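Local structure of oxidoreductase, Gfo/Idh/MocA family (Vibrio cholerae, 1XEA) at residues 58-63 with 86-91; 5-10 with 20-25; 30-35 with 42-47. The protein probably works as an NAD(P)-dependent oxidoreductase of the Gfo/Idh/MocA family, on a substrate not yet established, with a nucleotide-binding Rossmann domain. One frame throughout, in Å; residues are numbered along the deposited sequence.

Contact 1. Residues 58-63 with 86-91; sequences DVLQYG and LGIPTF
L60 meets L86 and I88 through methyl groups, an apolar contact with 120 Å² buried in all. CD1 of L86 lies against the fork of L60, 3.4 Å from L60 CD1 and 3.6 Å from L60 CD2, so one methyl touches both branches. The fork also divides its work: L60 CD2 additionally meets CD1 of I88 at 3.5 Å, whereas L60 CD1 stays with the leucine. Both leucines hold CG beside the backbone N and anti to the carbonyl carbon (chi1 near -60° in both), and their axes cross at a slant. In I88 the CG1-CD1 arm is extended (chi2 174°), and its terminal CD1 is the atom that meets L60 CD2.

The positive phi of G87 belongs to a Schellman motif that closes helix 76-85. Beyond it T90 folds its hydroxyl back onto the segment, OG1 donating to I88 O at 3.0 Å with the donor tilted 28° from the carbonyl plane.

Burial increases from the exposed L86 through the partly exposed L60 to the buried I88. The contact thus joins the loop before strand 66-69 to the turn leading from helix 76-85 into strand 90-93, where P89 and F91 form backbone bonds with V67 of the neighbouring strand and T90 packs on F83 and L84 of the helix.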
loop_
_atom_site.group_PDB
_atom_site.type_symbol
_atom_site.label_atom_id
_atom_site.label_comp_id
_atom_site.label_asym_id
_atom_site.label_seq_id
_atom_site.Cartn_x
_atom_site.Cartn_y
_atom_site.Cartn_z
ATOM N N ASP A 58 -41.710 17.737 -27.587
ATOM C CA ASP A 58 -42.867 17.372 -26.777
ATOM C C ASP A 58 -42.573 17.554 -25.298
ATOM O O ASP A 58 -43.483 17.624 -24.471
ATOM C CB ASP A 58 -43.260 15.918 -27.042
ATOM C CG ASP A 58 -43.620 15.667 -28.493
ATOM O OD1 ASP A 58 -44.621 16.246 -28.970
ATOM O OD2 ASP A 58 -42.901 14.888 -29.155
ATOM N N VAL A 59 -41.290 17.626 -24.975
ATOM C CA VAL A 59 -40.852 17.794 -23.602
ATOM C C VAL A 59 -41.495 19.009 -22.931
ATOM O O VAL A 59 -41.787 18.983 -21.738
ATOM C CB VAL A 59 -39.309 17.921 -23.542
ATOM C CG1 VAL A 59 -38.857 18.278 -22.139
ATOM C CG2 VAL A 59 -38.668 16.608 -23.982
ATOM N N LEU A 60 -41.721 20.071 -23.692
ATOM C CA LEU A 60 -42.322 21.272 -23.130
ATOM C C LEU A 60 -43.740 21.042 -22.632
ATOM O O LEU A 60 -44.223 21.761 -21.756
ATOM C CB LEU A 60 -42.337 22.373 -24.175
ATOM C CG LEU A 60 -40.950 22.785 -24.641
ATOM C CD1 LEU A 60 -41.110 23.745 -25.805
ATOM C CD2 LEU A 60 -40.171 23.435 -23.488
ATOM N N GLN A 61 -44.401 20.041 -23.203
ATOM C CA GLN A 61 -45.780 19.709 -22.846
ATOM C C GLN A 61 -46.028 19.480 -21.355
ATOM O O GLN A 61 -47.036 19.933 -20.804
ATOM C CB GLN A 61 -46.238 18.481 -23.643
ATOM C CG GLN A 61 -46.262 18.729 -25.152
ATOM C CD GLN A 61 -46.912 17.606 -25.939
ATOM O OE1 GLN A 61 -48.075 17.269 -25.711
ATOM N NE2 GLN A 61 -46.168 17.027 -26.881
ATOM N N TYR A 62 -45.099 18.788 -20.707
ATOM C CA TYR A 62 -45.206 18.470 -19.290
ATOM C C TYR A 62 -44.820 19.627 -18.363
ATOM O O TYR A 62 -44.860 19.498 -17.135
ATOM C CB TYR A 62 -44.342 17.246 -18.995
ATOM C CG TYR A 62 -44.568 16.111 -19.965
ATOM C CD1 TYR A 62 -43.936 16.087 -21.205
ATOM C CD2 TYR A 62 -45.429 15.064 -19.650
ATOM C CE1 TYR A 62 -44.158 15.041 -22.107
ATOM C CE2 TYR A 62 -45.660 14.015 -20.542
ATOM C CZ TYR A 62 -45.023 14.004 -21.767
ATOM O OH TYR A 62 -45.243 12.953 -22.634
ATOM N N GLY A 63 -44.455 20.758 -18.954
ATOM C CA GLY A 63 -44.074 21.917 -18.165
ATOM C C GLY A 63 -42.946 21.632 -17.195
ATOM O O GLY A 63 -43.118 21.746 -15.977
ATOM N N LEU A 86 -36.217 29.010 -25.070
ATOM C CA LEU A 86 -37.517 28.831 -24.438
ATOM C C LEU A 86 -37.453 29.278 -22.979
ATOM O O LEU A 86 -38.443 29.197 -22.252
ATOM C CB LEU A 86 -37.926 27.363 -24.490
ATOM C CG LEU A 86 -38.052 26.781 -25.893
ATOM C CD1 LEU A 86 -38.096 25.259 -25.830
ATOM C CD2 LEU A 86 -39.299 27.337 -26.551
ATOM N N GLY A 87 -36.275 29.731 -22.555
ATOM C CA GLY A 87 -36.090 30.190 -21.188
ATOM C C GLY A 87 -36.197 29.108 -20.126
ATOM O O GLY A 87 -37.019 29.192 -19.211
ATOM N N ILE A 88 -35.356 28.090 -20.237
ATOM C CA ILE A 88 -35.375 27.000 -19.275
ATOM C C ILE A 88 -33.958 26.638 -18.831
ATOM O O ILE A 88 -33.072 26.452 -19.664
ATOM C CB ILE A 88 -36.049 25.766 -19.895
ATOM C CG1 ILE A 88 -37.445 26.154 -20.382
ATOM C CG2 ILE A 88 -36.132 24.638 -18.887
ATOM C CD1 ILE A 88 -38.154 25.060 -21.135
ATOM N N PRO A 89 -33.719 26.556 -17.507
ATOM C CA PRO A 89 -32.382 26.205 -17.014
ATOM C C PRO A 89 -31.918 24.943 -17.742
ATOM O O PRO A 89 -32.595 23.916 -17.712
ATOM C CB PRO A 89 -32.627 25.960 -15.531
ATOM C CG PRO A 89 -33.727 26.934 -15.221
ATOM C CD PRO A 89 -34.659 26.752 -16.389
ATOM N N THR A 90 -30.774 25.019 -18.406
ATOM C CA THR A 90 -30.278 23.863 -19.142
ATOM C C THR A 90 -28.997 23.253 -18.570
ATOM O O THR A 90 -28.080 23.961 -18.153
ATOM C CB THR A 90 -30.026 24.219 -20.637
ATOM O OG1 THR A 90 -31.256 24.625 -21.239
ATOM C CG2 THR A 90 -29.468 23.029 -21.405
ATOM N N PHE A 91 -28.945 21.926 -18.578
ATOM C CA PHE A 91 -27.792 21.188 -18.100
ATOM C C PHE A 91 -27.280 20.359 -19.261
ATOM O O PHE A 91 -28.067 19.748 -19.986
ATOM C CB PHE A 91 -28.195 20.266 -16.959
ATOM C CG PHE A 91 -27.114 19.324 -16.534
ATOM C CD1 PHE A 91 -26.181 19.700 -15.580
ATOM C CD2 PHE A 91 -27.024 18.055 -17.094
ATOM C CE1 PHE A 91 -25.170 18.824 -15.181
ATOM C CE2 PHE A 91 -26.018 17.171 -16.703
ATOM C CZ PHE A 91 -25.089 17.558 -15.745
#

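Contact 2. Residues 5-10 with 20-25; sequences IAMIGL and PVLAQW
M7, modelled as selenomethionine, and L22 make the closest apolar contact between strand 3-8 and helix 12-22 in these segments, with SE of M7 3.6 Å from CD2 of L22. The same methyl is 4.1 Å from M7 CG, so it lies along the selenomethionine chain and does not meet its selenium alone. The bend at chi3 (46°) turns the terminal CE of M7 away from the line of the preceding carbons, while the chain up to SE stays extended toward the helix. I5, two residues earlier and directed to the same face, adds a looser approach: its CG2 stands 4.2 Å from L22 CD2. One leucine methyl is therefore shared by two strand residues, and all three side chains are buried.

These segments belong to the first beta-alpha-beta unit of a Rossmann fold, strand 3-8, helix 12-22 and strand 28-33. G9, where the strand has given way to the loop, fits the first glycine of a GxGxxA pattern, consistent with a dinucleotide-binding turn; at its phi/psi of 86°/89° a CB would collide with the carbonyl O of I8.

Backbone polar bonding does different work. A6 bonds to A66 and M68 on one neighbouring strand, and I5 to E29 on the other, fixing the strand between them. In 20-25, W25 N donates to L22 O at 2.8 Å, closing a type I turn from L22 to W25.

Packing beyond the pair continues from L22 onto L30, M68 and V272, the last in helix 268-281. Contacts with the second subunit are peripheral: A23 O accepts a weak hydrogen bond from R48 NH2 of that subunit.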
loop_
_atom_site.group_PDB
_atom_site.type_symbol
_atom_site.label_atom_id
_atom_site.label_comp_id
_atom_site.label_asym_id
_atom_site.label_seq_id
_atom_site.Cartn_x
_atom_site.Cartn_y
_atom_site.Cartn_z
ATOM N N ILE A 5 -37.664 17.647 -13.838
ATOM C CA ILE A 5 -36.534 17.680 -14.747
ATOM C C ILE A 5 -36.781 16.751 -15.928
ATOM O O ILE A 5 -37.390 15.697 -15.779
ATOM C CB ILE A 5 -35.228 17.254 -13.995
ATOM C CG1 ILE A 5 -34.698 18.411 -13.146
ATOM C CG2 ILE A 5 -34.149 16.846 -14.981
ATOM C CD1 ILE A 5 -35.611 18.860 -12.029
ATOM N N ALA A 6 -36.320 17.145 -17.105
ATOM C CA ALA A 6 -36.484 16.315 -18.279
ATOM C C ALA A 6 -35.096 15.912 -18.723
ATOM O O ALA A 6 -34.197 16.750 -18.843
ATOM C CB ALA A 6 -37.179 17.088 -19.370
HETATM N N MSE A 7 -34.910 14.621 -18.940
HETATM C CA MSE A 7 -33.626 14.126 -19.391
HETATM C C MSE A 7 -33.702 13.732 -20.860
HETATM O O MSE A 7 -34.344 12.747 -21.227
HETATM C CB MSE A 7 -33.199 12.932 -18.553
HETATM C CG MSE A 7 -32.734 13.308 -17.170
HETATM SE SE MSE A 7 -32.062 11.790 -16.206
HETATM C CE MSE A 7 -30.952 11.007 -17.587
ATOM N N ILE A 8 -33.036 14.515 -21.693
ATOM C CA ILE A 8 -33.024 14.263 -23.117
ATOM C C ILE A 8 -31.757 13.524 -23.504
ATOM O O ILE A 8 -30.655 13.962 -23.176
ATOM C CB ILE A 8 -33.081 15.580 -23.924
ATOM C CG1 ILE A 8 -34.397 16.317 -23.657
ATOM C CG2 ILE A 8 -32.920 15.293 -25.404
ATOM C CD1 ILE A 8 -34.373 17.200 -22.438
ATOM N N GLY A 9 -31.920 12.400 -24.195
ATOM C CA GLY A 9 -30.774 11.620 -24.641
ATOM C C GLY A 9 -30.256 10.640 -23.610
ATOM O O GLY A 9 -29.361 10.954 -22.825
ATOM N N LEU A 10 -30.807 9.435 -23.625
ATOM C CA LEU A 10 -30.404 8.425 -22.661
ATOM C C LEU A 10 -29.327 7.478 -23.173
ATOM O O LEU A 10 -29.610 6.343 -23.549
ATOM C CB LEU A 10 -31.637 7.645 -22.201
ATOM C CG LEU A 10 -32.775 8.561 -21.744
ATOM C CD1 LEU A 10 -33.961 7.714 -21.326
ATOM C CD2 LEU A 10 -32.320 9.462 -20.607
ATOM N N PRO A 20 -29.750 6.699 -12.812
ATOM C CA PRO A 20 -29.837 6.049 -11.506
ATOM C C PRO A 20 -29.805 7.007 -10.316
ATOM O O PRO A 20 -30.439 6.753 -9.292
ATOM C CB PRO A 20 -28.660 5.071 -11.527
ATOM C CG PRO A 20 -27.701 5.685 -12.479
ATOM C CD PRO A 20 -28.588 6.196 -13.567
ATOM N N VAL A 21 -29.082 8.112 -10.443
ATOM C CA VAL A 21 -29.008 9.071 -9.350
ATOM C C VAL A 21 -30.280 9.889 -9.268
ATOM O O VAL A 21 -30.786 10.130 -8.189
ATOM C CB VAL A 21 -27.818 10.033 -9.519
ATOM C CG1 VAL A 21 -27.921 11.178 -8.527
ATOM C CG2 VAL A 21 -26.527 9.284 -9.322
ATOM N N LEU A 22 -30.799 10.315 -10.411
ATOM C CA LEU A 22 -32.003 11.115 -10.407
ATOM C C LEU A 22 -33.260 10.359 -10.053
ATOM O O LEU A 22 -34.069 10.844 -9.268
ATOM C CB LEU A 22 -32.190 11.770 -11.757
ATOM C CG LEU A 22 -31.647 13.195 -11.814
ATOM C CD1 LEU A 22 -30.166 13.239 -11.467
ATOM C CD2 LEU A 22 -31.889 13.723 -13.205
ATOM N N ALA A 23 -33.427 9.176 -10.637
ATOM C CA ALA A 23 -34.613 8.350 -10.395
ATOM C C ALA A 23 -34.772 8.013 -8.920
ATOM O O ALA A 23 -35.793 7.483 -8.497
ATOM C CB ALA A 23 -34.528 7.076 -11.212
ATOM N N GLN A 24 -33.758 8.349 -8.140
ATOM C CA GLN A 24 -33.755 8.070 -6.720
ATOM C C GLN A 24 -33.828 9.369 -5.915
ATOM O O GLN A 24 -34.150 9.356 -4.729
ATOM C CB GLN A 24 -32.485 7.274 -6.397
ATOM C CG GLN A 24 -32.062 7.262 -4.955
ATOM C CD GLN A 24 -30.883 8.167 -4.704
ATOM O OE1 GLN A 24 -30.943 9.373 -4.945
ATOM N NE2 GLN A 24 -29.791 7.588 -4.225
ATOM N N TRP A 25 -33.535 10.494 -6.563
ATOM C CA TRP A 25 -33.558 11.792 -5.889
ATOM C C TRP A 25 -34.954 12.151 -5.406
ATOM O O TRP A 25 -35.943 11.968 -6.109
ATOM C CB TRP A 25 -33.038 12.891 -6.821
ATOM C CG TRP A 25 -31.857 13.631 -6.274
ATOM C CD1 TRP A 25 -30.529 13.285 -6.394
ATOM C CD2 TRP A 25 -31.885 14.838 -5.505
ATOM N NE1 TRP A 25 -29.737 14.208 -5.747
ATOM C CE2 TRP A 25 -30.542 15.170 -5.193
ATOM C CE3 TRP A 25 -32.912 15.673 -5.046
ATOM C CZ2 TRP A 25 -30.201 16.303 -4.442
ATOM C CZ3 TRP A 25 -32.576 16.809 -4.295
ATOM C CH2 TRP A 25 -31.228 17.111 -4.001
#

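Contact 3. Residues 30-35 with 42-47; sequences LVLCTR and TLATRY
L32 presses one methyl against the helix backbone at A44: its CD1 is 3.7 Å from both A44 CA and A44 N. The neighbouring carbonyl carbon, L43 C, is 4.1 Å from the same L32 methyl. A44 CB, at 4.1 Å from L32 CD1, is farther than A44 CA and N and level with L43 C. The small alanine thus lets the leucine come close to the main chain. With CG beside the backbone N (chi1 -62°) and chi2 near -173°, CD1 becomes the leading atom. L32, L43 and A44 are all buried; L43 continues inward onto Q15 and L19 of helix 12-22, and V49 touches both L32 and A44.

The other side is loose. Y47 directs its CB toward the strand, yet its side chain comes no nearer than 5.5 Å to any atom of 30-35; its ring instead has R46 CG over the rim of one face and L43 CD2 in plane at its edge. T42 and T45 lie on the exposed side of the helix, each hydroxyl bonded to a carbonyl one turn back. R46 stretches out fully, and its NE donates to Q24 O of the second subunit.

A strand followed at once by a helix that covers it is the second beta-alpha step of a Rossmann fold, here strand 28-33, the outermost of the sheet within this chain, with helix 37-46.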
loop_
_atom_site.group_PDB
_atom_site.type_symbol
_atom_site.label_atom_id
_atom_site.label_comp_id
_atom_site.label_asym_id
_atom_site.label_seq_id
_atom_site.Cartn_x
_atom_site.Cartn_y
_atom_site.Cartn_z
ATOM N N LEU A 30 -39.381 12.969 -13.054
ATOM C CA LEU A 30 -38.581 12.821 -14.257
ATOM C C LEU A 30 -39.416 12.702 -15.519
ATOM O O LEU A 30 -40.565 12.249 -15.489
ATOM C CB LEU A 30 -37.673 11.597 -14.138
ATOM C CG LEU A 30 -36.221 11.829 -13.719
ATOM C CD1 LEU A 30 -35.546 10.490 -13.492
ATOM C CD2 LEU A 30 -35.486 12.624 -14.799
ATOM N N VAL A 31 -38.824 13.114 -16.632
ATOM C CA VAL A 31 -39.486 13.043 -17.920
ATOM C C VAL A 31 -38.462 12.512 -18.914
ATOM O O VAL A 31 -37.669 13.270 -19.463
ATOM C CB VAL A 31 -39.998 14.440 -18.371
ATOM C CG1 VAL A 31 -40.760 14.307 -19.672
ATOM C CG2 VAL A 31 -40.900 15.050 -17.298
ATOM N N LEU A 32 -38.466 11.202 -19.130
ATOM C CA LEU A 32 -37.512 10.609 -20.052
ATOM C C LEU A 32 -37.795 10.957 -21.505
ATOM O O LEU A 32 -38.947 11.082 -21.929
ATOM C CB LEU A 32 -37.465 9.089 -19.878
ATOM C CG LEU A 32 -37.000 8.605 -18.499
ATOM C CD1 LEU A 32 -36.840 7.099 -18.530
ATOM C CD2 LEU A 32 -35.679 9.264 -18.116
ATOM N N CYS A 33 -36.719 11.124 -22.262
ATOM C CA CYS A 33 -36.820 11.459 -23.669
ATOM C C CYS A 33 -35.596 11.006 -24.439
ATOM O O CYS A 33 -34.463 11.306 -24.064
ATOM C CB CYS A 33 -36.971 12.961 -23.840
ATOM S SG CYS A 33 -36.798 13.470 -25.548
ATOM N N THR A 34 -35.829 10.296 -25.533
ATOM C CA THR A 34 -34.729 9.821 -26.346
ATOM C C THR A 34 -35.249 9.342 -27.694
ATOM O O THR A 34 -36.421 8.983 -27.822
ATOM C CB THR A 34 -33.956 8.692 -25.605
ATOM O OG1 THR A 34 -32.806 8.301 -26.367
ATOM C CG2 THR A 34 -34.849 7.492 -25.373
ATOM N N ARG A 35 -34.380 9.367 -28.702
ATOM C CA ARG A 35 -34.745 8.943 -30.054
ATOM C C ARG A 35 -35.341 7.538 -30.064
ATOM O O ARG A 35 -36.524 7.366 -30.352
ATOM C CB ARG A 35 -33.517 8.994 -30.979
ATOM C CG ARG A 35 -33.208 10.366 -31.572
ATOM C CD ARG A 35 -34.267 10.797 -32.588
ATOM N NE ARG A 35 -34.041 12.158 -33.084
ATOM C CZ ARG A 35 -34.765 13.226 -32.740
ATOM N NH1 ARG A 35 -35.779 13.101 -31.892
ATOM N NH2 ARG A 35 -34.466 14.424 -33.235
ATOM N N THR A 42 -37.809 0.737 -22.279
ATOM C CA THR A 42 -37.148 -0.199 -21.398
ATOM C C THR A 42 -36.761 0.536 -20.122
ATOM O O THR A 42 -37.106 0.110 -19.023
ATOM C CB THR A 42 -35.901 -0.785 -22.060
ATOM O OG1 THR A 42 -36.277 -1.456 -23.268
ATOM C CG2 THR A 42 -35.220 -1.762 -21.129
ATOM N N LEU A 43 -36.066 1.655 -20.278
ATOM C CA LEU A 43 -35.637 2.443 -19.137
ATOM C C LEU A 43 -36.836 2.977 -18.367
ATOM O O LEU A 43 -36.886 2.890 -17.139
ATOM C CB LEU A 43 -34.743 3.602 -19.597
ATOM C CG LEU A 43 -33.336 3.238 -20.103
ATOM C CD1 LEU A 43 -32.707 4.442 -20.755
ATOM C CD2 LEU A 43 -32.464 2.727 -18.957
ATOM N N ALA A 44 -37.807 3.524 -19.084
ATOM C CA ALA A 44 -38.999 4.069 -18.440
ATOM C C ALA A 44 -39.701 3.043 -17.540
ATOM O O ALA A 44 -40.215 3.395 -16.477
ATOM C CB ALA A 44 -39.966 4.599 -19.503
ATOM N N THR A 45 -39.734 1.785 -17.975
ATOM C CA THR A 45 -40.354 0.711 -17.195
ATOM C C THR A 45 -39.493 0.414 -15.972
ATOM O O THR A 45 -40.001 0.263 -14.870
ATOM C CB THR A 45 -40.453 -0.605 -18.001
ATOM O OG1 THR A 45 -41.319 -0.426 -19.124
ATOM C CG2 THR A 45 -40.988 -1.726 -17.128
ATOM N N ARG A 46 -38.184 0.322 -16.194
ATOM C CA ARG A 46 -37.236 0.017 -15.141
ATOM C C ARG A 46 -37.238 1.030 -14.021
ATOM O O ARG A 46 -37.153 0.665 -12.851
ATOM C CB ARG A 46 -35.821 -0.080 -15.699
ATOM C CG ARG A 46 -34.807 -0.530 -14.657
ATOM C CD ARG A 46 -33.395 -0.637 -15.212
ATOM N NE ARG A 46 -32.515 -1.368 -14.303
ATOM C CZ ARG A 46 -31.254 -1.679 -14.580
ATOM N NH1 ARG A 46 -30.724 -1.320 -15.745
ATOM N NH2 ARG A 46 -30.530 -2.356 -13.695
ATOM N N TYR A 47 -37.318 2.307 -14.361
ATOM C CA TYR A 47 -37.316 3.326 -13.326
ATOM C C TYR A 47 -38.694 3.901 -13.055
ATOM O O TYR A 47 -38.824 4.986 -12.488
ATOM C CB TYR A 47 -36.337 4.443 -13.690
ATOM C CG TYR A 47 -34.913 3.958 -13.779
ATOM C CD1 TYR A 47 -34.356 3.576 -15.005
ATOM C CD2 TYR A 47 -34.132 3.835 -12.629
ATOM C CE1 TYR A 47 -33.052 3.084 -15.080
ATOM C CE2 TYR A 47 -32.835 3.345 -12.692
ATOM C CZ TYR A 47 -32.299 2.972 -13.916
ATOM O OH TYR A 47 -31.011 2.500 -13.970
#

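Contacts 2, 3 and 1 open in that order along the chain, all within its Rossmann-fold part and all reaching the five-stranded parallel sheet. Contacts 2 and 3 lie closest, centres about 8 Å apart, joined by probable hydrogen bonds M7 N to V31 O (3.1 Å) and G9 N to C33 O (2.8 Å) between adjacent strands 3-8 and 28-33. Contact 1 is centred about 14 Å from contact 2 and 16 Å from contact 3. Its segment 58-63 packs, through V59 on C33 and on A6, which points away from helix 12-22, on the sheet face opposite the one that carries contacts 2 and 3. Those two also reach the second subunit.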